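Local coordinates for hypothetical protein S4005 (Shigella flexneri 2a, PDB 1Z67) that is of unknown function but adopts an all-helical fold with a homeodomain-like motif, whose helix-turn-helix kinship hints at, without proving, nucleic-acid binding, at residues Gly48-Leu51 / Ser52-Ser56; Ser93-Leu96 / Ala97-Pro101; Leu26-Val29 / Glu30-Gly34; Ala124-Glu127 / Leu128-Lys132; Gln62-Ser65 / Gly66-Glu70. One frame throughout, in Å; residues are numbered along the deposited sequence. Where two conformers were deposited one is given.

All five contacts are short-range, each within one helix or at its end. Contact 2, the middle of helix 89-106, lies nearest the centre of the chain and touches three others: contact 1 through Pro101 against Trp54, contact 3 through Leu96 against Trp28, and contact 5 through Leu96 and Ala97 against Leu69. Gln62 of contact 5 bonds to Thr53 and Trp54 of contact 1. Contact 4, on helix 121-133, is a surface contact that touches none of the rest. Chemistry follows place: hydroxyls folded onto the backbone beside a tryptophan in contact 1, leucines and proline in contact 2, a backbone Schellman turn in contact 3, flexible aliphatic chains in contact 4, a side-chain capping box in contact 5.

Contact 1. Residues Gly48-Leu51 / Ser52-Ser56; sequences GAIL and STWLS
Trp54 leans back over the turn before it and meets Ile50 and Leu51 along the length of its side chain. Its CB starts against the carbonyl of Leu51. With CG set anti to its own carbonyl carbon (chi1 -53°), the indole swings over residue 50: CG and CD1 lie across from Ile50 O, which sits 3.4 Å above the ring plane of Trp54, displaced toward the rim. Further out, Ile50 CG2 packs 3.4 Å from Trp54 CZ2, while CE3 of Trp54 meets Leu51 CD1 at 3.8 Å. Leu51 reaches on to Leu55, CD1 to CG.

The same Ile50 O is gripped twice by Thr53. OG1 gives a bond of 2.7 Å to Ile50 O, in the carbonyl plane and on a lone pair, whereas Thr53 N approaches Ile50 O from above that plane. The preceding residue does likewise with its hydroxyl, Ser52 OG bonding to Ala49 O at a short 2.5 Å. Both hydroxyls thus fold back onto the helix backbone.

Trp54 NE1 bonds to Gln62 O in the following loop. Helix 89-106 covers Trp54 through Pro101 and Ile104, and helix 35-44 meets Leu51 and Trp54 through Leu39 and Leu42.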
loop_
_atom_site.group_PDB
_atom_site.type_symbol
_atom_site.label_atom_id
_atom_site.label_comp_id
_atom_site.label_asym_id
_atom_site.label_seq_id
_atom_site.Cartn_x
_atom_site.Cartn_y
_atom_site.Cartn_z
ATOM N N GLY A 48 -8.293 0.780 13.006
ATOM C CA GLY A 48 -9.055 -0.450 12.827
ATOM C C GLY A 48 -10.438 -0.268 12.192
ATOM O O GLY A 48 -10.866 -1.091 11.378
ATOM N N ALA A 49 -11.166 0.791 12.594
ATOM C CA ALA A 49 -12.507 1.007 12.032
ATOM C C ALA A 49 -12.414 1.393 10.540
ATOM O O ALA A 49 -13.121 0.827 9.708
ATOM C CB ALA A 49 -13.297 2.056 12.823
ATOM N N ILE A 50 -11.507 2.303 10.213
ATOM C CA ILE A 50 -11.249 2.643 8.809
ATOM C C ILE A 50 -10.788 1.393 8.032
ATOM O O ILE A 50 -11.344 1.103 6.953
ATOM C CB ILE A 50 -10.230 3.786 8.673
ATOM C CG1 ILE A 50 -10.889 5.112 9.103
ATOM C CG2 ILE A 50 -9.744 3.886 7.184
ATOM C CD1 ILE A 50 -9.934 6.275 9.235
ATOM N N LEU A 51 -9.830 0.637 8.574
ATOM C CA LEU A 51 -9.440 -0.605 7.909
ATOM C C LEU A 51 -10.643 -1.555 7.671
ATOM O O LEU A 51 -10.739 -2.209 6.624
ATOM C CB LEU A 51 -8.343 -1.315 8.700
ATOM C CG LEU A 51 -8.005 -2.740 8.244
ATOM C CD1 LEU A 51 -7.528 -2.815 6.787
ATOM C CD2 LEU A 51 -6.944 -3.302 9.199
ATOM N N SER A 52 -11.549 -1.663 8.649
ATOM C CA SER A 52 -12.701 -2.578 8.501
ATOM C C SER A 52 -13.560 -2.229 7.277
ATOM O O SER A 52 -14.158 -3.123 6.675
ATOM C CB SER A 52 -13.555 -2.619 9.779
ATOM O OG SER A 52 -14.302 -1.423 9.910
ATOM N N THR A 53 -13.581 -0.952 6.887
ATOM C CA THR A 53 -14.381 -0.549 5.731
ATOM C C THR A 53 -13.703 -1.001 4.410
ATOM O O THR A 53 -14.366 -1.271 3.415
ATOM C CB THR A 53 -14.624 0.990 5.680
ATOM O OG1 THR A 53 -13.416 1.691 5.323
ATOM C CG2 THR A 53 -15.165 1.518 7.022
ATOM N N TRP A 54 -12.375 -1.082 4.413
ATOM C CA TRP A 54 -11.628 -1.593 3.240
ATOM C C TRP A 54 -11.772 -3.092 3.106
ATOM O O TRP A 54 -11.936 -3.610 1.981
ATOM C CB TRP A 54 -10.160 -1.281 3.381
ATOM C CG TRP A 54 -9.832 0.174 3.662
ATOM C CD1 TRP A 54 -10.669 1.251 3.539
ATOM C CD2 TRP A 54 -8.572 0.693 4.101
ATOM N NE1 TRP A 54 -10.024 2.396 3.897
ATOM C CE2 TRP A 54 -8.732 2.092 4.252
ATOM C CE3 TRP A 54 -7.326 0.101 4.404
ATOM C CZ2 TRP A 54 -7.667 2.923 4.679
ATOM C CZ3 TRP A 54 -6.274 0.905 4.816
ATOM C CH2 TRP A 54 -6.455 2.302 4.979
ATOM N N LEU A 55 -11.769 -3.791 4.244
ATOM C CA LEU A 55 -11.897 -5.257 4.241
ATOM C C LEU A 55 -13.307 -5.730 3.820
ATOM O O LEU A 55 -13.472 -6.800 3.224
ATOM C CB LEU A 55 -11.556 -5.802 5.642
ATOM C CG LEU A 55 -10.075 -5.625 6.010
ATOM C CD1 LEU A 55 -9.891 -6.041 7.474
ATOM C CD2 LEU A 55 -9.165 -6.478 5.093
ATOM N N SER A 56 -14.305 -4.943 4.173
ATOM C CA SER A 56 -15.708 -5.305 3.902
ATOM C C SER A 56 -15.907 -5.500 2.392
ATOM O O SER A 56 -15.318 -4.750 1.573
ATOM C CB SER A 56 -16.604 -4.176 4.386
ATOM O OG SER A 56 -17.945 -4.446 4.037
#

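Contact 2. Residues Ser93-Leu96 / Ala97-Pro101; sequences SSLL and AEQLP
The flat amide of Gln99 belongs to a side chain that folds against Leu95 one turn earlier. It is the aliphatic stem, rather than a face of the amide, that does the touching: Gln99 CG lies 3.8 Å from Leu95 CD1 and 3.3 Å from Leu95 O. The first torsion puts it there, with Gln99 CG anti to its own carbonyl carbon (chi1 -57°); a bend at chi2 then turns the amide off, and its OE1 makes a weak bond to Tyr22 OH. The other flat group, the carboxylate of Glu98, ends a chain whose course is doubtful, since two conformers were deposited; CB of this residue lies near Leu95 O.

On the inward side, Leu100 CB presses 3.1 Å from Leu96 O, and the two leucine side chains meet more loosely, CD2 of Leu96 to CB of Leu100. Leu96 O also accepts from Leu100 N at 2.8 Å. Next comes Pro101, which has no N-H to offer; its CD sits 3.5 Å from Leu96 O. The bond that is missing is the one residue 101 would give to Ala97 O, while Leu96 O keeps its donor in Leu100 N. The helix is kinked at this point and continues to residue 106.

Leu96 touches Trp28 of helix 21-31 and Leu81 of helix 75-85, while Pro101 meets Val64. This is a central helix of an all-helical fold, buried on the side of Leu96 and Leu100, with a proline kink along its length.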
loop_
_atom_site.group_PDB
_atom_site.type_symbol
_atom_site.label_atom_id
_atom_site.label_comp_id
_atom_site.label_asym_id
_atom_site.label_seq_id
_atom_site.Cartn_x
_atom_site.Cartn_y
_atom_site.Cartn_z
ATOM N N SER A 93 3.506 8.935 1.720
ATOM C CA SER A 93 2.312 8.728 2.539
ATOM C C SER A 93 1.065 9.054 1.730
ATOM O O SER A 93 0.020 8.403 1.895
ATOM C CB SER A 93 2.357 9.466 3.871
ATOM O OG SER A 93 2.108 10.831 3.687
ATOM N N SER A 94 1.154 10.072 0.871
ATOM C CA SER A 94 0.005 10.429 0.048
ATOM C C SER A 94 -0.284 9.319 -0.974
ATOM O O SER A 94 -1.439 8.968 -1.207
ATOM C CB SER A 94 0.252 11.747 -0.671
ATOM O OG SER A 94 0.193 12.857 0.234
ATOM N N LEU A 95 0.762 8.729 -1.541
ATOM C CA LEU A 95 0.633 7.591 -2.468
ATOM C C LEU A 95 -0.081 6.438 -1.766
ATOM O O LEU A 95 -1.025 5.841 -2.308
ATOM C CB LEU A 95 2.015 7.133 -2.912
ATOM C CG LEU A 95 2.098 5.827 -3.717
ATOM C CD1 LEU A 95 1.417 5.998 -5.045
ATOM C CD2 LEU A 95 3.547 5.453 -3.880
ATOM N N LEU A 96 0.368 6.134 -0.548
ATOM C CA LEU A 96 -0.279 5.078 0.214
ATOM C C LEU A 96 -1.706 5.402 0.576
ATOM O O LEU A 96 -2.549 4.509 0.599
ATOM C CB LEU A 96 0.525 4.758 1.469
ATOM C CG LEU A 96 1.843 4.023 1.257
ATOM C CD1 LEU A 96 2.640 4.041 2.583
ATOM C CD2 LEU A 96 1.645 2.593 0.800
ATOM N N ALA A 97 -2.009 6.661 0.865
ATOM C CA ALA A 97 -3.366 7.018 1.250
ATOM C C ALA A 97 -4.318 6.778 0.089
ATOM O O ALA A 97 -5.443 6.328 0.317
ATOM C CB ALA A 97 -3.447 8.488 1.715
ATOM N N GLU A 98 -3.819 6.971 -1.143
ATOM C CA GLU A 98 -4.643 6.657 -2.338
ATOM C C GLU A 98 -4.690 5.125 -2.596
ATOM O O GLU A 98 -5.752 4.541 -2.848
ATOM C CB GLU A 98 -4.064 7.387 -3.558
ATOM C CG GLU A 98 -4.702 7.018 -4.892
ATOM C CD GLU A 98 -4.165 7.828 -6.065
ATOM O OE1 GLU A 98 -3.351 8.745 -5.839
ATOM O OE2 GLU A 98 -4.556 7.537 -7.220
ATOM N N GLN A 99 -3.524 4.486 -2.573
ATOM C CA GLN A 99 -3.442 3.120 -3.103
ATOM C C GLN A 99 -3.666 2.012 -2.081
ATOM O O GLN A 99 -4.235 0.933 -2.421
ATOM C CB GLN A 99 -2.086 2.922 -3.771
ATOM C CG GLN A 99 -1.782 3.918 -4.882
ATOM C CD GLN A 99 -2.754 3.860 -6.029
ATOM O OE1 GLN A 99 -3.481 2.878 -6.199
ATOM N NE2 GLN A 99 -2.747 4.901 -6.871
ATOM N N LEU A 100 -3.211 2.227 -0.841
ATOM C CA LEU A 100 -3.340 1.149 0.157
ATOM C C LEU A 100 -4.790 0.670 0.376
ATOM O O LEU A 100 -4.992 -0.534 0.462
ATOM C CB LEU A 100 -2.623 1.518 1.454
ATOM C CG LEU A 100 -2.471 0.352 2.420
ATOM C CD1 LEU A 100 -1.648 -0.815 1.839
ATOM C CD2 LEU A 100 -1.801 0.909 3.700
ATOM N N PRO A 101 -5.788 1.585 0.458
ATOM C CA PRO A 101 -7.156 1.108 0.634
ATOM C C PRO A 101 -7.610 0.258 -0.545
ATOM O O PRO A 101 -8.301 -0.754 -0.337
ATOM C CB PRO A 101 -7.988 2.397 0.747
ATOM C CG PRO A 101 -6.999 3.424 1.185
ATOM C CD PRO A 101 -5.711 3.068 0.475
#

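Contact 3. Residues Leu26-Val29 / Glu30-Gly34; sequences LSWV and EEQGG
Val29 O is held chiefly by Gly34 N, at 2.9 Å with an N-H angle of 146°, and more weakly by Gln32 N. Around it the chain turns out of helix 21-31. Gly33 is the first residue to leave helical angles, with positive phi; its N reaches back to Glu30 O at 2.9 Å, which together with the Gly34 bond makes a Schellman motif. The backbone angles of Gly33 and of Gly34 would each jam a CB against the preceding carbonyl, and Gly34 is at once the N-cap position of helix 35-44.

Above this turn Gln32 lies over Trp28. Its CG sits 3.6 Å from the centroid of the five-membered ring of Trp28, 19° off the normal, a CH-pi contact over one face. A bend at chi2 carries the amide out past NE1 on the same face, its plane 24° from the ring's. Gln32 NE2 and Trp28 NE1 are only 3.4 Å apart, but both are donors and each turns to an acceptor elsewhere: NE2 to Asp80, a sodium ligand, and NE1 to Ala77 O. Gln32 is thus probably a second-shell residue of the sodium site. Glu31 on the outer side forms a salt bridge with Lys84.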
loop_
_atom_site.group_PDB
_atom_site.type_symbol
_atom_site.label_atom_id
_atom_site.label_comp_id
_atom_site.label_asym_id
_atom_site.label_seq_id
_atom_site.Cartn_x
_atom_site.Cartn_y
_atom_site.Cartn_z
ATOM N N LEU A 26 4.567 -2.973 -3.976
ATOM C CA LEU A 26 4.540 -4.431 -3.756
ATOM C C LEU A 26 5.801 -4.904 -3.050
ATOM O O LEU A 26 5.714 -5.661 -2.053
ATOM C CB LEU A 26 4.407 -5.157 -5.088
ATOM C CG LEU A 26 2.958 -5.259 -5.545
ATOM C CD1 LEU A 26 2.022 -4.114 -5.157
ATOM C CD2 LEU A 26 2.930 -5.491 -7.046
ATOM N N SER A 27 6.952 -4.459 -3.563
ATOM C CA SER A 27 8.264 -4.828 -3.030
ATOM C C SER A 27 8.356 -4.331 -1.596
ATOM O O SER A 27 8.781 -5.075 -0.716
ATOM C CB SER A 27 9.375 -4.235 -3.883
ATOM O OG SER A 27 9.422 -4.918 -5.122
ATOM N N TRP A 28 7.919 -3.087 -1.366
ATOM C CA TRP A 28 7.965 -2.489 -0.033
ATOM C C TRP A 28 7.111 -3.293 0.960
ATOM O O TRP A 28 7.543 -3.549 2.082
ATOM C CB TRP A 28 7.497 -1.046 -0.107
ATOM C CG TRP A 28 7.201 -0.399 1.208
ATOM C CD1 TRP A 28 8.115 0.185 2.085
ATOM C CD2 TRP A 28 5.912 -0.213 1.793
ATOM N NE1 TRP A 28 7.458 0.715 3.155
ATOM C CE2 TRP A 28 6.114 0.514 3.004
ATOM C CE3 TRP A 28 4.597 -0.532 1.401
ATOM C CZ2 TRP A 28 5.057 0.865 3.848
ATOM C CZ3 TRP A 28 3.543 -0.150 2.242
ATOM C CH2 TRP A 28 3.787 0.518 3.446
ATOM N N VAL A 29 5.917 -3.736 0.546
ATOM C CA VAL A 29 5.068 -4.501 1.456
ATOM C C VAL A 29 5.817 -5.735 1.957
ATOM O O VAL A 29 5.815 -6.034 3.143
ATOM C CB VAL A 29 3.732 -4.916 0.801
ATOM C CG1 VAL A 29 2.986 -5.972 1.672
ATOM C CG2 VAL A 29 2.845 -3.698 0.551
ATOM N N GLU A 30 6.453 -6.444 1.039
ATOM C CA GLU A 30 7.172 -7.656 1.412
ATOM C C GLU A 30 8.387 -7.334 2.302
ATOM O O GLU A 30 8.641 -8.040 3.292
ATOM C CB GLU A 30 7.579 -8.414 0.143
ATOM C CG GLU A 30 6.363 -8.773 -0.763
ATOM C CD GLU A 30 5.537 -9.985 -0.276
ATOM O OE1 GLU A 30 5.576 -11.058 -0.939
ATOM O OE2 GLU A 30 4.847 -9.866 0.773
ATOM N N GLU A 31 9.080 -6.239 2.003
ATOM C CA GLU A 31 10.265 -5.856 2.786
ATOM C C GLU A 31 9.893 -5.470 4.206
ATOM O O GLU A 31 10.697 -5.643 5.127
ATOM C CB GLU A 31 10.972 -4.711 2.131
ATOM C CG GLU A 31 11.623 -5.149 0.873
ATOM C CD GLU A 31 12.299 -4.036 0.151
ATOM O OE1 GLU A 31 11.851 -2.852 0.237
ATOM O OE2 GLU A 31 13.308 -4.376 -0.496
ATOM N N GLN A 32 8.694 -4.931 4.378
ATOM C CA GLN A 32 8.180 -4.582 5.695
ATOM C C GLN A 32 7.699 -5.810 6.484
ATOM O O GLN A 32 7.308 -5.675 7.659
ATOM C CB GLN A 32 7.030 -3.561 5.545
ATOM C CG GLN A 32 7.439 -2.236 4.921
ATOM C CD GLN A 32 8.474 -1.486 5.761
ATOM O OE1 GLN A 32 8.246 -1.227 6.941
ATOM N NE2 GLN A 32 9.589 -1.093 5.139
ATOM N N GLY A 33 7.691 -6.985 5.830
ATOM C CA GLY A 33 7.370 -8.252 6.495
ATOM C C GLY A 33 6.011 -8.818 6.083
ATOM O O GLY A 33 5.537 -9.853 6.625
ATOM N N GLY A 34 5.409 -8.198 5.064
ATOM C CA GLY A 34 4.177 -8.711 4.499
ATOM C C GLY A 34 2.921 -7.914 4.845
ATOM O O GLY A 34 2.900 -7.091 5.787
#

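Contact 4. Residues Ala124-Glu127 / Leu128-Lys132; sequences AGME and LLKGK
Helix 121-133, close to the C-terminus of the model, contributes this stretch of exposed helical surface, in which Met126, present as selenomethionine, touches the side chains of Leu129 and Lys130 one turn on. Met126 sets CG anti to its backbone N (chi1 178°) and then bends twice, bringing SE round to 4.1 Å from Leu129 CD2. Lys130 comes alongside from the following turn as an extended chain: its CE lies 3.7 Å from Met126 CG and 3.9 Å from Met126 SE, so methylenes rather than the ammonium group make the nearest touches. Closer to the backbone, CG of Lys130 rests 3.3 Å from Met126 O.

The main chain is regular here. Lys130 N bonds to Met126 O at 2.8 Å, nearly straight at 166°, and Leu129 N bonds to Gly125 O just as straight. Gly131 N closes the next turn on Glu127 O, again at 2.8 Å.

Leu128 takes a different side of the helix. Its CD1 lies 3.4 Å from Ala124 O, and the side chain also touches Leu107 and Pro109 in a loop, one of the links between this helix and the rest of the chain.

The contact between Met126 and its two partners is therefore apolar, by van der Waals touch: the lysine is laid down by its aliphatic part against the selenoether, and across these residues the polar bonds are those of the backbone.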
loop_
_atom_site.group_PDB
_atom_site.type_symbol
_atom_site.label_atom_id
_atom_site.label_comp_id
_atom_site.label_asym_id
_atom_site.label_seq_id
_atom_site.Cartn_x
_atom_site.Cartn_y
_atom_site.Cartn_z
ATOM N N ALA A 124 -0.558 -14.047 -4.730
ATOM C CA ALA A 124 -1.930 -13.737 -4.333
ATOM C C ALA A 124 -2.584 -12.792 -5.335
ATOM O O ALA A 124 -3.753 -13.001 -5.728
ATOM C CB ALA A 124 -1.932 -13.111 -2.967
ATOM N N GLY A 125 -1.852 -11.759 -5.769
ATOM C CA GLY A 125 -2.355 -10.843 -6.796
ATOM C C GLY A 125 -2.650 -11.558 -8.113
ATOM O O GLY A 125 -3.687 -11.336 -8.733
HETATM N N MSE A 126 -1.742 -12.423 -8.552
HETATM C CA MSE A 126 -1.966 -13.166 -9.788
HETATM C C MSE A 126 -3.229 -14.050 -9.697
HETATM O O MSE A 126 -4.025 -14.106 -10.644
HETATM C CB MSE A 126 -0.750 -14.015 -10.121
HETATM C CG MSE A 126 -0.946 -14.837 -11.357
HETATM SE SE MSE A 126 -1.086 -13.702 -12.960
HETATM C CE MSE A 126 0.140 -12.699 -12.559
ATOM N N GLU A 127 -3.431 -14.723 -8.554
ATOM C CA GLU A 127 -4.646 -15.546 -8.340
ATOM C C GLU A 127 -5.906 -14.680 -8.450
ATOM O O GLU A 127 -6.919 -15.097 -9.023
ATOM C CB GLU A 127 -4.581 -16.183 -6.953
ATOM C CG GLU A 127 -3.539 -17.291 -6.843
ATOM C CD GLU A 127 -3.493 -17.877 -5.446
ATOM O OE1 GLU A 127 -4.070 -17.264 -4.545
ATOM O OE2 GLU A 127 -2.899 -18.953 -5.251
ATOM N N LEU A 128 -5.855 -13.473 -7.885
ATOM C CA LEU A 128 -7.012 -12.581 -7.940
ATOM C C LEU A 128 -7.319 -12.115 -9.370
ATOM O O LEU A 128 -8.512 -12.080 -9.817
ATOM C CB LEU A 128 -6.797 -11.372 -7.018
ATOM C CG LEU A 128 -6.975 -11.799 -5.537
ATOM C CD1 LEU A 128 -6.153 -10.868 -4.607
ATOM C CD2 LEU A 128 -8.452 -11.835 -5.119
ATOM N N LEU A 129 -6.262 -11.742 -10.087
ATOM C CA LEU A 129 -6.403 -11.367 -11.505
ATOM C C LEU A 129 -6.997 -12.540 -12.282
ATOM O O LEU A 129 -7.951 -12.414 -13.060
ATOM C CB LEU A 129 -5.024 -11.052 -12.084
ATOM C CG LEU A 129 -4.931 -10.896 -13.634
ATOM C CD1 LEU A 129 -5.850 -9.831 -14.045
ATOM C CD2 LEU A 129 -3.462 -10.579 -14.015
ATOM N N LYS A 130 -6.426 -13.716 -12.092
ATOM C CA LYS A 130 -6.930 -14.881 -12.830
ATOM C C LYS A 130 -8.368 -15.198 -12.437
ATOM O O LYS A 130 -9.150 -15.685 -13.265
ATOM C CB LYS A 130 -6.030 -16.075 -12.596
ATOM C CG LYS A 130 -4.683 -15.949 -13.322
ATOM C CD LYS A 130 -3.837 -17.114 -12.878
ATOM C CE LYS A 130 -2.558 -17.250 -13.627
ATOM N NZ LYS A 130 -1.911 -18.483 -13.058
ATOM N N GLY A 131 -8.745 -14.942 -11.181
ATOM C CA GLY A 131 -10.143 -15.149 -10.779
ATOM C C GLY A 131 -11.097 -14.311 -11.612
ATOM O O GLY A 131 -12.159 -14.810 -12.026
ATOM N N LYS A 132 -10.703 -13.083 -11.962
ATOM C CA LYS A 132 -11.553 -12.231 -12.818
ATOM C C LYS A 132 -11.629 -12.727 -14.266
ATOM O O LYS A 132 -12.544 -12.411 -15.014
ATOM C CB LYS A 132 -11.118 -10.757 -12.733
ATOM C CG LYS A 132 -11.353 -10.212 -11.310
ATOM C CD LYS A 132 -11.350 -8.719 -11.172
ATOM C CE LYS A 132 -11.651 -8.349 -9.722
ATOM N NZ LYS A 132 -12.334 -7.048 -9.574
#

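Contact 5. Residues Gln62-Ser65 / Gly66-Glu70; sequences QSVS and GEQLE
Ser65 and Gln68 exchange bonds in both directions, a capping box at the start of helix 66-73 in which glutamine provides the returning acceptor. Gln68 N gives a bond of 2.9 Å to Ser65 OG, and Ser65 N gives one of 3.0 Å to Gln68 OE1. The latter is straight, 164° at the hydrogen, and lies in the carbonyl plane of the amide, on a lone pair of OE1. The serine reaches its partner because OG stands between its own backbone N and carbonyl carbon (chi1 72°), turned toward the first turn; the glutamine does so with an extended chain that runs back beside Ser65, its CG 3.2 Å from Ser65 OG.

Water 1 adds to the grip on the hydroxyl, 2.6 Å from Ser65 OG. In the conformer given for Glu67, one of two and so doubtful, the water also donates to Glu67 OE1, and the bent chain curls its carboxylate round near Ser65 CB. Next to the cap, Val64 packs across Leu69 at about a right angle, CG2 of Val64 to CD2 of Leu69 at 4.0 Å, while the same CG2 meets Gln68 OE1 at 3.6 Å. Val64 also lies on Trp54, and Leu69 on Leu96, which ties the cap to helices 48-55 and 89-106.

Since the first turn of a helix has amide N-H groups without an acceptor in a preceding turn, Ser65 OG supplies one for Gln68. The glutamine returns the service to Ser65 N through OE1, and one water bonds to the hydroxyl.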
loop_
_atom_site.group_PDB
_atom_site.type_symbol
_atom_site.label_atom_id
_atom_site.label_comp_id
_atom_site.label_asym_id
_atom_site.label_seq_id
_atom_site.Cartn_x
_atom_site.Cartn_y
_atom_site.Cartn_z
ATOM N N GLN A 62 -13.582 3.801 3.362
ATOM C CA GLN A 62 -13.407 5.085 4.060
ATOM C C GLN A 62 -12.055 5.745 3.741
ATOM O O GLN A 62 -11.024 5.081 3.682
ATOM C CB GLN A 62 -13.581 4.934 5.570
ATOM C CG GLN A 62 -13.631 6.287 6.320
ATOM C CD GLN A 62 -14.155 6.176 7.764
ATOM O OE1 GLN A 62 -14.817 5.201 8.128
ATOM N NE2 GLN A 62 -13.857 7.180 8.581
ATOM N N SER A 63 -12.063 7.056 3.513
ATOM C CA SER A 63 -10.831 7.786 3.219
ATOM C C SER A 63 -9.883 7.794 4.428
ATOM O O SER A 63 -10.316 7.644 5.569
ATOM C CB SER A 63 -11.184 9.229 2.828
ATOM O OG SER A 63 -10.051 10.081 2.828
ATOM N N VAL A 64 -8.581 7.887 4.147
ATOM C CA VAL A 64 -7.524 8.026 5.143
ATOM C C VAL A 64 -6.535 9.057 4.615
ATOM O O VAL A 64 -6.348 9.173 3.391
ATOM C CB VAL A 64 -6.835 6.641 5.418
ATOM C CG1 VAL A 64 -6.079 6.120 4.186
ATOM C CG2 VAL A 64 -5.905 6.655 6.667
ATOM N N SER A 65 -5.920 9.823 5.512
ATOM C CA SER A 65 -4.921 10.799 5.097
ATOM C C SER A 65 -3.522 10.218 5.131
ATOM O O SER A 65 -3.257 9.244 5.864
ATOM C CB SER A 65 -4.978 12.026 5.997
ATOM O OG SER A 65 -4.472 11.744 7.271
ATOM N N GLY A 66 -2.610 10.815 4.363
ATOM C CA GLY A 66 -1.194 10.448 4.451
ATOM C C GLY A 66 -0.664 10.587 5.872
ATOM O O GLY A 66 0.069 9.733 6.371
ATOM N N GLU A 67 -1.057 11.659 6.551
ATOM C CA GLU A 67 -0.636 11.883 7.925
ATOM C C GLU A 67 -1.113 10.731 8.818
ATOM O O GLU A 67 -0.353 10.252 9.661
ATOM C CB GLU A 67 -1.238 13.214 8.414
ATOM C CG GLU A 67 -1.069 14.400 7.440
ATOM C CD GLU A 67 -2.196 14.514 6.403
ATOM O OE1 GLU A 67 -3.241 15.139 6.723
ATOM O OE2 GLU A 67 -2.031 14.009 5.265
ATOM N N GLN A 68 -2.353 10.277 8.611
ATOM C CA GLN A 68 -2.917 9.174 9.421
ATOM C C GLN A 68 -2.107 7.910 9.188
ATOM O O GLN A 68 -1.763 7.194 10.128
ATOM C CB GLN A 68 -4.385 8.940 9.106
ATOM C CG GLN A 68 -5.311 9.920 9.794
ATOM C CD GLN A 68 -6.748 9.715 9.410
ATOM O OE1 GLN A 68 -7.089 9.655 8.229
ATOM N NE2 GLN A 68 -7.616 9.655 10.411
ATOM N N LEU A 69 -1.748 7.667 7.931
ATOM C CA LEU A 69 -0.948 6.485 7.647
ATOM C C LEU A 69 0.469 6.596 8.175
ATOM O O LEU A 69 1.020 5.598 8.662
ATOM C CB LEU A 69 -0.904 6.192 6.138
ATOM C CG LEU A 69 -2.210 5.657 5.562
ATOM C CD1 LEU A 69 -1.970 5.363 4.058
ATOM C CD2 LEU A 69 -2.669 4.371 6.343
ATOM N N GLU A 70 1.102 7.750 8.031
ATOM C CA GLU A 70 2.435 7.893 8.614
ATOM C C GLU A 70 2.376 7.657 10.136
ATOM O O GLU A 70 3.265 7.009 10.679
ATOM C CB GLU A 70 3.058 9.243 8.305
ATOM C CG GLU A 70 4.562 9.265 8.595
ATOM C CD GLU A 70 5.206 10.648 8.489
ATOM O OE1 GLU A 70 4.597 11.558 7.871
ATOM O OE2 GLU A 70 6.337 10.821 9.001
HETATM O O HOH W 1 -5.150 13.742 8.814
#